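Local coordinates for pyoverdine biosynthesis protein PvcB (Pseudomonas aeruginosa, PDB 4YLM), which catalyses the iron(II)- and 2-oxoglutarate-dependent oxidation of tyrosine isonitrile, a step in the biosynthesis of paerucumarin, at residues A[29-40]-A[55-66]; A[160-168]-A[214-223]. One frame throughout, in Å; residues are numbered along the deposited sequence.

Contact 1: A[29-40]-A[55-66]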
loop_
_atom_site.group_PDB
_atom_site.type_symbol
_atom_site.label_atom_id
_atom_site.label_comp_id
_atom_site.label_asym_id
_atom_site.label_seq_id
_atom_site.Cartn_x
_atom_site.Cartn_y
_atom_site.Cartn_z
ATOM N N LEU A 29 -14.214 9.580 2.593
ATOM C CA LEU A 29 -13.205 9.806 3.619
ATOM C C LEU A 29 -12.649 11.210 3.468
ATOM O O LEU A 29 -12.426 11.672 2.354
ATOM C CB LEU A 29 -12.086 8.764 3.486
ATOM C CG LEU A 29 -10.978 8.762 4.545
ATOM C CD1 LEU A 29 -11.554 8.240 5.864
ATOM C CD2 LEU A 29 -9.810 7.876 4.089
ATOM N N LEU A 30 -12.471 11.912 4.585
ATOM C CA LEU A 30 -11.873 13.233 4.573
ATOM C C LEU A 30 -10.427 13.090 5.002
ATOM O O LEU A 30 -10.145 12.469 6.028
ATOM C CB LEU A 30 -12.594 14.184 5.541
ATOM C CG LEU A 30 -11.950 15.554 5.809
ATOM C CD1 LEU A 30 -11.874 16.422 4.531
ATOM C CD2 LEU A 30 -12.665 16.332 6.935
ATOM N N LEU A 31 -9.515 13.677 4.230
ATOM C CA LEU A 31 -8.094 13.693 4.600
ATOM C C LEU A 31 -7.656 15.131 4.765
ATOM O O LEU A 31 -7.980 15.977 3.937
ATOM C CB LEU A 31 -7.235 13.057 3.513
ATOM C CG LEU A 31 -7.433 11.569 3.213
ATOM C CD1 LEU A 31 -8.601 11.408 2.283
ATOM C CD2 LEU A 31 -6.162 11.004 2.573
ATOM N N GLU A 32 -6.895 15.400 5.819
ATOM C CA GLU A 32 -6.390 16.743 6.036
ATOM C C GLU A 32 -4.915 16.678 6.394
ATOM O O GLU A 32 -4.446 15.676 6.931
ATOM C CB GLU A 32 -7.195 17.450 7.133
ATOM C CG GLU A 32 -8.681 17.561 6.809
ATOM C CD GLU A 32 -9.476 18.084 7.997
ATOM O OE1 GLU A 32 -9.738 19.302 8.033
ATOM O OE2 GLU A 32 -9.796 17.287 8.913
ATOM N N PRO A 33 -4.176 17.753 6.091
ATOM C CA PRO A 33 -2.714 17.744 6.207
ATOM C C PRO A 33 -2.200 17.492 7.623
ATOM O O PRO A 33 -2.758 17.998 8.593
ATOM C CB PRO A 33 -2.309 19.148 5.707
ATOM C CG PRO A 33 -3.579 19.985 5.776
ATOM C CD PRO A 33 -4.694 19.022 5.543
ATOM N N GLY A 34 -1.128 16.717 7.732
ATOM C CA GLY A 34 -0.539 16.424 9.024
ATOM C C GLY A 34 0.621 17.342 9.378
ATOM O O GLY A 34 1.167 17.249 10.476
ATOM N N ARG A 35 0.997 18.212 8.442
ATOM C CA ARG A 35 2.077 19.175 8.653
ATOM C C ARG A 35 1.715 20.511 8.047
ATOM O O ARG A 35 1.048 20.569 7.020
ATOM C CB ARG A 35 3.390 18.708 8.004
ATOM C CG ARG A 35 3.988 17.430 8.589
ATOM C CD ARG A 35 5.393 17.164 7.985
ATOM N NE ARG A 35 5.344 16.833 6.558
ATOM C CZ ARG A 35 5.507 15.600 6.073
ATOM N NH1 ARG A 35 5.716 14.584 6.900
ATOM N NH2 ARG A 35 5.441 15.380 4.759
ATOM N N PRO A 36 2.195 21.604 8.660
ATOM C CA PRO A 36 1.979 22.927 8.071
ATOM C C PRO A 36 2.492 22.984 6.634
ATOM O O PRO A 36 3.615 22.554 6.374
ATOM C CB PRO A 36 2.809 23.848 8.976
ATOM C CG PRO A 36 2.810 23.161 10.302
ATOM C CD PRO A 36 2.877 21.674 9.965
ATOM N N GLY A 37 1.667 23.482 5.718
ATOM C CA GLY A 37 2.087 23.691 4.340
ATOM C C GLY A 37 2.123 22.444 3.459
ATOM O O GLY A 37 2.540 22.506 2.301
ATOM N N MET A 38 1.678 21.311 3.990
ATOM C CA MET A 38 1.755 20.055 3.236
ATOM C C MET A 38 1.028 20.123 1.894
ATOM O O MET A 38 -0.051 20.702 1.775
ATOM C CB MET A 38 1.239 18.892 4.082
ATOM C CG MET A 38 1.193 17.543 3.362
ATOM S SD MET A 38 0.711 16.239 4.527
ATOM C CE MET A 38 2.136 16.165 5.571
ATOM N N HIS A 39 1.642 19.533 0.876
ATOM C CA HIS A 39 1.121 19.553 -0.490
ATOM C C HIS A 39 0.547 18.161 -0.777
ATOM O O HIS A 39 1.014 17.188 -0.201
ATOM C CB HIS A 39 2.304 19.856 -1.415
ATOM C CG HIS A 39 1.943 20.060 -2.852
ATOM N ND1 HIS A 39 1.620 19.018 -3.694
ATOM C CD2 HIS A 39 1.936 21.180 -3.616
ATOM C CE1 HIS A 39 1.390 19.493 -4.908
ATOM N NE2 HIS A 39 1.579 20.801 -4.887
ATOM N N VAL A 40 -0.459 18.046 -1.643
ATOM C CA VAL A 40 -1.081 16.749 -1.869
ATOM C C VAL A 40 -0.070 15.701 -2.350
ATOM O O VAL A 40 -0.236 14.511 -2.086
ATOM C CB VAL A 40 -2.232 16.800 -2.898
ATOM C CG1 VAL A 40 -3.402 17.638 -2.371
ATOM C CG2 VAL A 40 -1.729 17.330 -4.212
ATOM N N HIS A 55 -13.084 3.305 0.114
ATOM C CA HIS A 55 -13.946 4.366 0.612
ATOM C C HIS A 55 -14.723 5.041 -0.531
ATOM O O HIS A 55 -15.668 5.781 -0.272
ATOM C CB HIS A 55 -13.131 5.428 1.348
ATOM C CG HIS A 55 -12.465 4.937 2.602
ATOM N ND1 HIS A 55 -13.135 4.809 3.801
ATOM C CD2 HIS A 55 -11.179 4.589 2.850
ATOM C CE1 HIS A 55 -12.293 4.392 4.729
ATOM N NE2 HIS A 55 -11.102 4.238 4.177
ATOM N N HIS A 56 -14.281 4.816 -1.772
ATOM C CA HIS A 56 -14.963 5.285 -3.001
ATOM C C HIS A 56 -14.887 6.773 -3.317
ATOM O O HIS A 56 -14.947 7.166 -4.483
ATOM C CB HIS A 56 -16.424 4.783 -3.061
ATOM C CG HIS A 56 -16.548 3.314 -2.811
ATOM N ND1 HIS A 56 -15.840 2.379 -3.536
ATOM C CD2 HIS A 56 -17.273 2.617 -1.900
ATOM C CE1 HIS A 56 -16.129 1.167 -3.089
ATOM N NE2 HIS A 56 -16.993 1.283 -2.095
ATOM N N LEU A 57 -14.765 7.608 -2.296
ATOM C CA LEU A 57 -14.680 9.048 -2.506
ATOM C C LEU A 57 -13.734 9.659 -1.483
ATOM O O LEU A 57 -13.986 9.587 -0.281
ATOM C CB LEU A 57 -16.077 9.701 -2.381
ATOM C CG LEU A 57 -16.168 11.196 -2.721
ATOM C CD1 LEU A 57 -15.730 11.468 -4.165
ATOM C CD2 LEU A 57 -17.588 11.756 -2.491
ATOM N N LEU A 58 -12.633 10.244 -1.947
ATOM C CA LEU A 58 -11.707 10.905 -1.036
ATOM C C LEU A 58 -11.801 12.415 -1.205
ATOM O O LEU A 58 -11.853 12.921 -2.330
ATOM C CB LEU A 58 -10.258 10.475 -1.306
ATOM C CG LEU A 58 -9.968 8.982 -1.452
ATOM C CD1 LEU A 58 -8.451 8.767 -1.626
ATOM C CD2 LEU A 58 -10.476 8.212 -0.235
ATOM N N LEU A 59 -11.806 13.130 -0.087
ATOM C CA LEU A 59 -11.741 14.579 -0.113
ATOM C C LEU A 59 -10.461 14.971 0.596
ATOM O O LEU A 59 -10.331 14.750 1.790
ATOM C CB LEU A 59 -12.960 15.189 0.596
ATOM C CG LEU A 59 -12.881 16.680 0.954
ATOM C CD1 LEU A 59 -12.604 17.520 -0.294
ATOM C CD2 LEU A 59 -14.170 17.161 1.683
ATOM N N LEU A 60 -9.483 15.474 -0.152
ATOM C CA LEU A 60 -8.279 16.030 0.460
ATOM C C LEU A 60 -8.485 17.532 0.565
ATOM O O LEU A 60 -8.595 18.228 -0.454
ATOM C CB LEU A 60 -7.034 15.736 -0.378
ATOM C CG LEU A 60 -6.564 14.276 -0.396
ATOM C CD1 LEU A 60 -7.473 13.421 -1.239
ATOM C CD2 LEU A 60 -5.128 14.212 -0.931
ATOM N N ARG A 61 -8.535 18.033 1.795
ATOM C CA ARG A 61 -8.924 19.423 2.029
ATOM C C ARG A 61 -7.920 20.136 2.902
ATOM O O ARG A 61 -7.517 19.629 3.951
ATOM C CB ARG A 61 -10.333 19.483 2.657
ATOM C CG ARG A 61 -10.783 20.888 3.090
ATOM C CD ARG A 61 -12.307 20.945 3.290
ATOM N NE ARG A 61 -13.029 21.005 2.024
ATOM C CZ ARG A 61 -14.352 21.122 1.913
ATOM N NH1 ARG A 61 -15.116 21.164 3.002
ATOM N NH2 ARG A 61 -14.910 21.183 0.711
ATOM N N GLY A 62 -7.504 21.316 2.464
ATOM C CA GLY A 62 -6.595 22.131 3.243
ATOM C C GLY A 62 -5.139 21.898 2.863
ATOM O O GLY A 62 -4.230 22.399 3.529
ATOM N N PHE A 63 -4.903 21.133 1.800
ATOM C CA PHE A 63 -3.523 20.911 1.331
ATOM C C PHE A 63 -3.146 22.038 0.371
ATOM O O PHE A 63 -4.015 22.620 -0.269
ATOM C CB PHE A 63 -3.393 19.573 0.580
ATOM C CG PHE A 63 -3.529 18.356 1.460
ATOM C CD1 PHE A 63 -2.402 17.688 1.921
ATOM C CD2 PHE A 63 -4.781 17.872 1.807
ATOM C CE1 PHE A 63 -2.520 16.563 2.733
ATOM C CE2 PHE A 63 -4.914 16.752 2.622
ATOM C CZ PHE A 63 -3.784 16.093 3.088
ATOM N N ALA A 64 -1.860 22.340 0.255
ATOM C CA ALA A 64 -1.409 23.176 -0.852
ATOM C C ALA A 64 -1.579 22.272 -2.058
ATOM O O ALA A 64 -1.315 21.065 -1.981
ATOM C CB ALA A 64 0.069 23.559 -0.683
ATOM N N ALA A 65 -2.017 22.826 -3.172
ATOM C CA ALA A 65 -2.211 22.007 -4.361
ATOM C C ALA A 65 -1.512 22.611 -5.598
ATOM O O ALA A 65 -0.507 23.307 -5.481
ATOM C CB ALA A 65 -3.721 21.749 -4.611
ATOM N N PHE A 66 -2.050 22.336 -6.775
ATOM C CA PHE A 66 -1.304 22.539 -8.006
ATOM C C PHE A 66 -1.387 23.967 -8.546
ATOM O O PHE A 66 -2.462 24.555 -8.630
ATOM C CB PHE A 66 -1.749 21.500 -9.036
ATOM C CG PHE A 66 -1.702 20.095 -8.503
ATOM C CD1 PHE A 66 -0.523 19.364 -8.544
ATOM C CD2 PHE A 66 -2.821 19.529 -7.910
ATOM C CE1 PHE A 66 -0.469 18.070 -8.031
ATOM C CE2 PHE A 66 -2.779 18.242 -7.391
ATOM C CZ PHE A 66 -1.595 17.506 -7.453
HETATM O O HOH W 1 -8.205 20.837 6.446
HETATM O O HOH W 2 -1.297 22.556 3.737
#
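Phe63 packs tightly into this contact, with Pro33 over one face of its ring and Val40 CG1 against its CB. Pro33 CD lies 3.9 Å from the centroid of the Phe63 ring, while Met38 SD comes up at the edge, 3.7 Å from Phe63 CE1, in a Met-aromatic contact. With CG anti to the carbonyl carbon (chi1 -69°), Phe63 also brings CE2 to 3.4 Å from Leu31 O, which lies in the ring plane and takes the N-H of Arg61. His39 turns its edge to the face of Phe66, planes at 89°, and Ala64 O lies over a face of the imidazole, whose ND1 is hydrogen-bonded to Gly41 N. Strands 29-33 and 57-60 run parallel in a right-handed beta-alpha-beta crossover through helix 45-55. Leu29, Leu31, Leu58 and Leu60 share the sheet face turned to that helix; Leu29 CD2 rests over the His55 ring. On the other face Leu59 is buried against Val252 and His244, while partly exposed Leu30 lies alongside, its CD1 3.7 Å from Leu59 CG. Toward solvent, one water donates to Glu32 OE1 and Arg61 O, another to Met38 O and Gly62 O, where the type II turn Arg35-Met38 ends; Pro36 and Gly37 are exposed there.

Contact 2: A[160-168]-A[214-223]; sequences LWRRASGRY and FHYDGIAPEQ
Arg167 and Asp217 form a two-point salt bridge, NE and NH2 of the arginine each meeting one carboxylate oxygen. Arg167 NE lies 2.6 Å from Asp217 OD2 and Arg167 NH2 lies 3.0 Å from Asp217 OD1; both oxygens offer their syn lone pairs, and guanidinium and carboxylate are nearly coplanar, 25° apart. A bend at chi3 (-71°) swings the guanidinium across to the neighbouring strand. His215 CB lies over one face of it, 3.4 Å from Arg167 NH2.

The backbone sets this up. Strands 165-168 and 215-217 are antiparallel, with Ser165-Asp217 and Arg167-His215 as hydrogen-bonded pairs that put these four side chains on one face. Gly166 and Tyr216 form the non-hydrogen-bonded pair between them. On the opposite face Tyr168 crosses Tyr216 at about a right angle, Tyr168 OH 3.7 Å from Tyr216 CE2, and both hydroxyls are held by the backbone of Cys198.

Beyond the strand, Ile219 CG2 sits over the centre of the Arg163 guanidinium and meets Leu160 CD1 at 3.7 Å. Arg163 NH2 makes a weak bond to Gln223 OE1, which the N-H of Ala220 fixes. Strand 215-217 is an outer strand of this three-stranded sheet within the chain, and the salt bridge, a charge pairing that would largely neutralise both groups, probably adds a directional clasp to its backbone pairing.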
loop_
_atom_site.group_PDB
_atom_site.type_symbol
_atom_site.label_atom_id
_atom_site.label_comp_id
_atom_site.label_asym_id
_atom_site.label_seq_id
_atom_site.Cartn_x
_atom_site.Cartn_y
_atom_site.Cartn_z
ATOM N N LEU A 160 -37.033 -6.451 -8.700
ATOM C CA LEU A 160 -37.239 -5.639 -9.898
ATOM C C LEU A 160 -35.902 -5.187 -10.524
ATOM O O LEU A 160 -35.685 -5.349 -11.728
ATOM C CB LEU A 160 -38.124 -4.428 -9.574
ATOM C CG LEU A 160 -38.665 -3.599 -10.745
ATOM C CD1 LEU A 160 -39.581 -4.436 -11.627
ATOM C CD2 LEU A 160 -39.390 -2.359 -10.235
ATOM N N TRP A 161 -35.008 -4.631 -9.709
ATOM C CA TRP A 161 -33.721 -4.149 -10.226
ATOM C C TRP A 161 -32.973 -5.246 -10.958
ATOM O O TRP A 161 -32.370 -5.014 -12.012
ATOM C CB TRP A 161 -32.832 -3.632 -9.095
ATOM C CG TRP A 161 -33.362 -2.444 -8.383
ATOM C CD1 TRP A 161 -34.543 -1.810 -8.613
ATOM C CD2 TRP A 161 -32.723 -1.735 -7.312
ATOM N NE1 TRP A 161 -34.686 -0.752 -7.747
ATOM C CE2 TRP A 161 -33.581 -0.690 -6.936
ATOM C CE3 TRP A 161 -31.502 -1.886 -6.637
ATOM C CZ2 TRP A 161 -33.266 0.199 -5.916
ATOM C CZ3 TRP A 161 -31.198 -1.009 -5.620
ATOM C CH2 TRP A 161 -32.069 0.026 -5.273
ATOM N N ARG A 162 -33.009 -6.447 -10.390
ATOM C CA ARG A 162 -32.242 -7.570 -10.924
ATOM C C ARG A 162 -32.680 -8.043 -12.303
ATOM O O ARG A 162 -31.909 -8.687 -13.009
ATOM C CB ARG A 162 -32.249 -8.746 -9.944
ATOM C CG ARG A 162 -31.367 -8.522 -8.724
ATOM C CD ARG A 162 -31.540 -9.638 -7.718
ATOM N NE ARG A 162 -30.579 -9.550 -6.623
ATOM C CZ ARG A 162 -30.775 -10.082 -5.421
ATOM N NH1 ARG A 162 -31.905 -10.727 -5.156
ATOM N NH2 ARG A 162 -29.848 -9.966 -4.479
ATOM N N ARG A 163 -33.911 -7.747 -12.700
ATOM C CA ARG A 163 -34.315 -8.149 -14.045
ATOM C C ARG A 163 -34.250 -7.010 -15.064
ATOM O O ARG A 163 -34.381 -7.235 -16.269
ATOM C CB ARG A 163 -35.661 -8.894 -14.056
ATOM C CG ARG A 163 -36.774 -8.293 -13.210
ATOM C CD ARG A 163 -37.942 -9.287 -13.087
ATOM N NE ARG A 163 -39.207 -8.636 -12.741
ATOM C CZ ARG A 163 -40.160 -8.326 -13.618
ATOM N NH1 ARG A 163 -40.007 -8.612 -14.906
ATOM N NH2 ARG A 163 -41.275 -7.731 -13.208
ATOM N N ALA A 164 -33.984 -5.799 -14.577
ATOM C CA ALA A 164 -33.955 -4.613 -15.427
ATOM C C ALA A 164 -32.608 -4.352 -16.116
ATOM O O ALA A 164 -31.543 -4.616 -15.557
ATOM C CB ALA A 164 -34.388 -3.384 -14.631
ATOM N N SER A 165 -32.688 -3.825 -17.334
ATOM C CA SER A 165 -31.535 -3.401 -18.120
ATOM C C SER A 165 -31.819 -2.010 -18.667
ATOM O O SER A 165 -32.967 -1.692 -18.996
ATOM C CB SER A 165 -31.308 -4.344 -19.301
ATOM O OG SER A 165 -30.476 -5.430 -18.945
ATOM N N GLY A 166 -30.777 -1.189 -18.772
ATOM C CA GLY A 166 -30.902 0.145 -19.324
ATOM C C GLY A 166 -30.335 0.215 -20.727
ATOM O O GLY A 166 -29.289 -0.373 -21.002
ATOM N N ARG A 167 -31.045 0.904 -21.621
ATOM C CA ARG A 167 -30.561 1.170 -22.973
ATOM C C ARG A 167 -30.468 2.675 -23.179
ATOM O O ARG A 167 -31.456 3.395 -23.033
ATOM C CB ARG A 167 -31.482 0.556 -24.035
ATOM C CG ARG A 167 -31.223 -0.923 -24.322
ATOM C CD ARG A 167 -32.002 -1.405 -25.556
ATOM N NE ARG A 167 -33.444 -1.487 -25.318
ATOM C CZ ARG A 167 -34.349 -0.675 -25.859
ATOM N NH1 ARG A 167 -33.971 0.296 -26.682
ATOM N NH2 ARG A 167 -35.637 -0.834 -25.578
ATOM N N TYR A 168 -29.274 3.143 -23.519
ATOM C CA TYR A 168 -29.017 4.570 -23.586
ATOM C C TYR A 168 -28.481 4.940 -24.960
ATOM O O TYR A 168 -27.725 4.177 -25.570
ATOM C CB TYR A 168 -28.034 4.977 -22.478
ATOM C CG TYR A 168 -28.398 4.381 -21.132
ATOM C CD1 TYR A 168 -29.522 4.814 -20.442
ATOM C CD2 TYR A 168 -27.632 3.374 -20.563
ATOM C CE1 TYR A 168 -29.870 4.263 -19.219
ATOM C CE2 TYR A 168 -27.970 2.819 -19.338
ATOM C CZ TYR A 168 -29.085 3.272 -18.669
ATOM O OH TYR A 168 -29.428 2.719 -17.458
ATOM N N PHE A 214 -33.742 6.795 -23.189
ATOM C CA PHE A 214 -33.754 6.063 -21.925
ATOM C C PHE A 214 -34.837 4.991 -21.883
ATOM O O PHE A 214 -35.966 5.255 -21.471
ATOM C CB PHE A 214 -33.952 7.028 -20.757
ATOM C CG PHE A 214 -32.889 8.077 -20.660
ATOM C CD1 PHE A 214 -33.093 9.340 -21.198
ATOM C CD2 PHE A 214 -31.681 7.800 -20.037
ATOM C CE1 PHE A 214 -32.111 10.309 -21.114
ATOM C CE2 PHE A 214 -30.694 8.763 -19.951
ATOM C CZ PHE A 214 -30.908 10.019 -20.488
ATOM N N HIS A 215 -34.483 3.779 -22.302
ATOM C CA HIS A 215 -35.410 2.653 -22.283
ATOM C C HIS A 215 -34.963 1.637 -21.235
ATOM O O HIS A 215 -33.763 1.448 -21.026
ATOM C CB HIS A 215 -35.471 2.007 -23.669
ATOM C CG HIS A 215 -35.747 2.985 -24.773
ATOM N ND1 HIS A 215 -35.109 2.933 -25.994
ATOM C CD2 HIS A 215 -36.589 4.044 -24.834
ATOM C CE1 HIS A 215 -35.546 3.918 -26.760
ATOM N NE2 HIS A 215 -36.444 4.608 -26.079
ATOM N N TYR A 216 -35.918 0.988 -20.573
ATOM C CA TYR A 216 -35.582 0.012 -19.542
ATOM C C TYR A 216 -36.226 -1.356 -19.797
ATOM O O TYR A 216 -37.436 -1.526 -19.647
ATOM C CB TYR A 216 -35.909 0.567 -18.148
ATOM C CG TYR A 216 -35.168 1.858 -17.848
ATOM C CD1 TYR A 216 -35.806 3.089 -17.948
ATOM C CD2 TYR A 216 -33.821 1.846 -17.489
ATOM C CE1 TYR A 216 -35.130 4.276 -17.688
ATOM C CE2 TYR A 216 -33.132 3.028 -17.231
ATOM C CZ TYR A 216 -33.791 4.239 -17.328
ATOM O OH TYR A 216 -33.112 5.421 -17.074
ATOM N N ASP A 217 -35.396 -2.321 -20.190
ATOM C CA ASP A 217 -35.853 -3.646 -20.607
ATOM C C ASP A 217 -35.904 -4.643 -19.462
ATOM O O ASP A 217 -35.398 -4.382 -18.365
ATOM C CB ASP A 217 -34.915 -4.215 -21.668
ATOM C CG ASP A 217 -34.783 -3.320 -22.874
ATOM O OD1 ASP A 217 -35.703 -2.516 -23.123
ATOM O OD2 ASP A 217 -33.759 -3.430 -23.580
ATOM N N GLY A 218 -36.490 -5.805 -19.743
ATOM C CA GLY A 218 -36.482 -6.921 -18.817
ATOM C C GLY A 218 -37.618 -6.846 -17.821
ATOM O O GLY A 218 -37.875 -7.792 -17.078
ATOM N N ILE A 219 -38.290 -5.706 -17.795
ATOM C CA ILE A 219 -39.465 -5.548 -16.952
ATOM C C ILE A 219 -40.646 -5.129 -17.819
ATOM O O ILE A 219 -40.472 -4.813 -18.997
ATOM C CB ILE A 219 -39.238 -4.490 -15.861
ATOM C CG1 ILE A 219 -38.932 -3.133 -16.498
ATOM C CG2 ILE A 219 -38.101 -4.917 -14.935
ATOM C CD1 ILE A 219 -38.971 -1.976 -15.525
ATOM N N ALA A 220 -41.840 -5.121 -17.235
ATOM C CA ALA A 220 -43.035 -4.685 -17.953
ATOM C C ALA A 220 -43.131 -3.163 -17.955
ATOM O O ALA A 220 -42.801 -2.517 -16.959
ATOM C CB ALA A 220 -44.284 -5.302 -17.335
ATOM N N PRO A 221 -43.592 -2.585 -19.075
ATOM C CA PRO A 221 -43.661 -1.129 -19.237
ATOM C C PRO A 221 -44.372 -0.466 -18.065
ATOM O O PRO A 221 -44.013 0.647 -17.675
ATOM C CB PRO A 221 -44.479 -0.960 -20.520
ATOM C CG PRO A 221 -44.216 -2.202 -21.288
ATOM C CD PRO A 221 -44.109 -3.295 -20.257
ATOM N N GLU A 222 -45.364 -1.152 -17.507
ATOM C CA GLU A 222 -46.086 -0.638 -16.349
ATOM C C GLU A 222 -45.181 -0.534 -15.123
ATOM O O GLU A 222 -45.521 0.131 -14.144
ATOM C CB GLU A 222 -47.294 -1.522 -16.023
ATOM C CG GLU A 222 -48.316 -1.628 -17.140
ATOM C CD GLU A 222 -47.965 -2.692 -18.163
ATOM O OE1 GLU A 222 -48.401 -2.559 -19.328
ATOM O OE2 GLU A 222 -47.266 -3.666 -17.800
ATOM N N GLN A 223 -44.028 -1.195 -15.182
ATOM C CA GLN A 223 -43.105 -1.208 -14.050
ATOM C C GLN A 223 -41.977 -0.179 -14.151
ATOM O O GLN A 223 -41.212 -0.005 -13.201
ATOM C CB GLN A 223 -42.523 -2.606 -13.856
ATOM C CG GLN A 223 -43.472 -3.567 -13.181
ATOM C CD GLN A 223 -42.966 -4.981 -13.234
ATOM O OE1 GLN A 223 -42.427 -5.418 -14.252
ATOM N NE2 GLN A 223 -43.117 -5.705 -12.134
#

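Along the chain both segments of contact 1 come ahead of those of contact 2, and the two contacts lie on opposite sides of the chain's centre, their own centres 41 Å apart and their nearest atoms about 15 Å apart. They belong to different sheets: strands 29-33 and 57-60 pair in the large mixed sheet that also holds 120-131, 251-255 and 272-286, whereas 165-169 and 215-217 lie in a separate antiparallel sheet with 178-182. Both belong to the TauD/TfdA-type dioxygenase fold. Each has one side chain near a probable iron ligand: that of Leu57 is about 8 Å from that of His261, and that of Phe214 about 7 Å from that of His112.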